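Local coordinates for protein trilobed Protease (Pyrococcus furiosus, PDB 2GOP) that is a hydrolase, the trilobed protease, whose seven-bladed beta-propeller domain has an open Velcro topology and probably helps control access of substrates to the protease, at residues 301-306 with 316-321. Residues are numbered along the deposited sequence; the frame is centred on the assembly and turned at random.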
loop_
_atom_site.group_PDB
_atom_site.type_symbol
_atom_site.label_atom_id
_atom_site.label_comp_id
_atom_site.label_asym_id
_atom_site.label_seq_id
_atom_site.Cartn_x
_atom_site.Cartn_y
_atom_site.Cartn_z
ATOM N N ARG A 301 -3.294 -23.738 -10.741
ATOM C CA ARG A 301 -4.319 -22.714 -10.960
ATOM C C ARG A 301 -5.085 -22.497 -9.657
ATOM O O ARG A 301 -6.172 -23.025 -9.446
ATOM C CB ARG A 301 -5.230 -23.067 -12.144
ATOM C CG ARG A 301 -4.486 -22.978 -13.484
ATOM C CD ARG A 301 -5.422 -22.930 -14.684
ATOM N NE ARG A 301 -4.696 -22.803 -15.955
ATOM C CZ ARG A 301 -4.142 -21.678 -16.415
ATOM N NH1 ARG A 301 -4.215 -20.546 -15.723
ATOM N NH2 ARG A 301 -3.510 -21.682 -17.588
ATOM N N HIS A 302 -4.473 -21.722 -8.771
ATOM C CA HIS A 302 -5.006 -21.489 -7.430
ATOM C C HIS A 302 -4.371 -20.233 -6.872
ATOM O O HIS A 302 -3.497 -19.642 -7.514
ATOM C CB HIS A 302 -4.709 -22.677 -6.509
ATOM C CG HIS A 302 -3.248 -23.005 -6.369
ATOM N ND1 HIS A 302 -2.786 -24.302 -6.313
ATOM C CD2 HIS A 302 -2.153 -22.216 -6.266
ATOM C CE1 HIS A 302 -1.473 -24.298 -6.175
ATOM N NE2 HIS A 302 -1.064 -23.043 -6.146
ATOM N N TRP A 303 -4.802 -19.809 -5.694
ATOM C CA TRP A 303 -4.045 -18.801 -4.976
ATOM C C TRP A 303 -3.780 -19.192 -3.528
ATOM O O TRP A 303 -4.691 -19.565 -2.775
ATOM C CB TRP A 303 -4.618 -17.374 -5.121
ATOM C CG TRP A 303 -6.077 -17.181 -4.958
ATOM C CD1 TRP A 303 -6.713 -16.564 -3.908
ATOM C CD2 TRP A 303 -7.106 -17.546 -5.892
ATOM N NE1 TRP A 303 -8.073 -16.545 -4.126
ATOM C CE2 TRP A 303 -8.339 -17.146 -5.332
ATOM C CE3 TRP A 303 -7.107 -18.188 -7.135
ATOM C CZ2 TRP A 303 -9.561 -17.365 -5.982
ATOM C CZ3 TRP A 303 -8.318 -18.395 -7.778
ATOM C CH2 TRP A 303 -9.528 -17.991 -7.194
ATOM N N ILE A 304 -2.499 -19.119 -3.175
ATOM C CA ILE A 304 -2.049 -19.332 -1.809
ATOM C C ILE A 304 -2.297 -18.052 -1.019
ATOM O O ILE A 304 -1.789 -16.992 -1.371
ATOM C CB ILE A 304 -0.551 -19.708 -1.763
ATOM C CG1 ILE A 304 -0.276 -20.981 -2.583
ATOM C CG2 ILE A 304 -0.086 -19.867 -0.325
ATOM C CD1 ILE A 304 -0.997 -22.255 -2.110
ATOM N N MET A 305 -3.100 -18.153 0.037
ATOM C CA MET A 305 -3.487 -17.000 0.835
ATOM C C MET A 305 -2.904 -17.102 2.234
ATOM O O MET A 305 -3.615 -17.325 3.212
ATOM C CB MET A 305 -5.011 -16.889 0.886
ATOM C CG MET A 305 -5.624 -16.573 -0.479
ATOM S SD MET A 305 -7.417 -16.507 -0.437
ATOM C CE MET A 305 -7.690 -15.115 0.647
ATOM N N GLY A 306 -1.594 -16.920 2.319
ATOM C CA GLY A 306 -0.874 -17.038 3.576
ATOM C C GLY A 306 -0.333 -18.441 3.811
ATOM O O GLY A 306 -0.951 -19.445 3.437
ATOM N N LEU A 316 -2.934 -21.798 3.423
ATOM C CA LEU A 316 -4.290 -21.718 2.908
ATOM C C LEU A 316 -4.249 -21.661 1.374
ATOM O O LEU A 316 -3.503 -20.856 0.796
ATOM C CB LEU A 316 -5.008 -20.484 3.471
ATOM C CG LEU A 316 -5.327 -20.484 4.969
ATOM C CD1 LEU A 316 -5.966 -19.152 5.387
ATOM C CD2 LEU A 316 -6.257 -21.649 5.324
ATOM N N LYS A 317 -5.052 -22.503 0.728
ATOM C CA LYS A 317 -5.158 -22.539 -0.727
ATOM C C LYS A 317 -6.610 -22.377 -1.196
ATOM O O LYS A 317 -7.481 -23.165 -0.821
ATOM C CB LYS A 317 -4.603 -23.861 -1.268
ATOM C CG LYS A 317 -4.812 -24.052 -2.768
ATOM C CD LYS A 317 -3.986 -25.197 -3.329
ATOM C CE LYS A 317 -4.408 -26.533 -2.783
ATOM N NZ LYS A 317 -3.905 -27.671 -3.626
ATOM N N GLU A 318 -6.839 -21.372 -2.041
ATOM C CA GLU A 318 -8.140 -21.098 -2.624
ATOM C C GLU A 318 -8.123 -21.365 -4.129
ATOM O O GLU A 318 -7.095 -21.204 -4.783
ATOM C CB GLU A 318 -8.517 -19.644 -2.361
ATOM C CG GLU A 318 -9.933 -19.284 -2.743
ATOM C CD GLU A 318 -10.480 -18.176 -1.894
ATOM O OE1 GLU A 318 -10.674 -18.409 -0.682
ATOM O OE2 GLU A 318 -10.723 -17.076 -2.434
ATOM N N THR A 319 -9.265 -21.785 -4.666
ATOM C CA THR A 319 -9.436 -21.990 -6.107
ATOM C C THR A 319 -10.711 -21.297 -6.610
ATOM O O THR A 319 -11.495 -20.743 -5.830
ATOM C CB THR A 319 -9.539 -23.491 -6.462
ATOM O OG1 THR A 319 -10.765 -24.022 -5.954
ATOM C CG2 THR A 319 -8.373 -24.276 -5.891
ATOM N N ALA A 320 -10.925 -21.345 -7.919
ATOM C CA ALA A 320 -12.151 -20.816 -8.521
ATOM C C ALA A 320 -13.423 -21.449 -7.930
ATOM O O ALA A 320 -14.451 -20.781 -7.794
ATOM C CB ALA A 320 -12.116 -21.006 -10.044
ATOM N N THR A 321 -13.356 -22.732 -7.577
ATOM C CA THR A 321 -14.547 -23.471 -7.135
ATOM C C THR A 321 -14.583 -23.778 -5.639
ATOM O O THR A 321 -15.595 -24.277 -5.138
ATOM C CB THR A 321 -14.671 -24.805 -7.889
ATOM O OG1 THR A 321 -13.441 -25.532 -7.770
ATOM C CG2 THR A 321 -14.975 -24.557 -9.359
HETATM O O HOH W 1 -4.246 -26.446 -6.830
#
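W303 and E318 face each other as a hydrogen-bonded pair in the antiparallel hairpin of strands 303-309 and 313-318, the first two of the last propeller blade. W303 N gives a nearly straight bond to E318 O (2.8 Å), and E318 N returns one to W303 O (2.9 Å). M305 N reaches L316 O and L316 N reaches the O of G306, whose positive phi (92°) suits a residue without a side chain.

The side chains of W303 and E318 lie on one face of the sheet, where M305 SD comes against E318. With CG of W303 between its backbone N and carbonyl carbon (chi1 46°), the indole lies across the neighbouring strand: E318 CB sits over its five-membered ring in a CH-pi contact, 3.8 Å from the centroid, and CH2 comes 3.6 Å from T319 C. NE1 gives a weak, bent bond (3.2 Å, 133°) to E318 OE2, off the ring plane on the CB side. With an alanine here instead of W303, the CH-pi contact and the packing on T319 would probably be lost, and OE2 left without its indole donor.

I304 and K317 form the non-hydrogen-bonded pair on the other face, I304 CD1 lying 4.0 Å from K317 CB. Lysine suits this place because its methylene CD packs obliquely on the H302 ring, 3.3 Å from ND1, while NZ pairs with E333. A water in the ring plane binds H302 ND1 at 2.6 Å, and NE2 bonds to A298 O, so the imidazole's rotation is fixed. The hairpin thus combines apolar cover with charge pairing: OE1 of buried E318 pairs with R324, while OE2 has two weak bonds, the second with Y239 OH of the second subunit, whose M240 packs on W303.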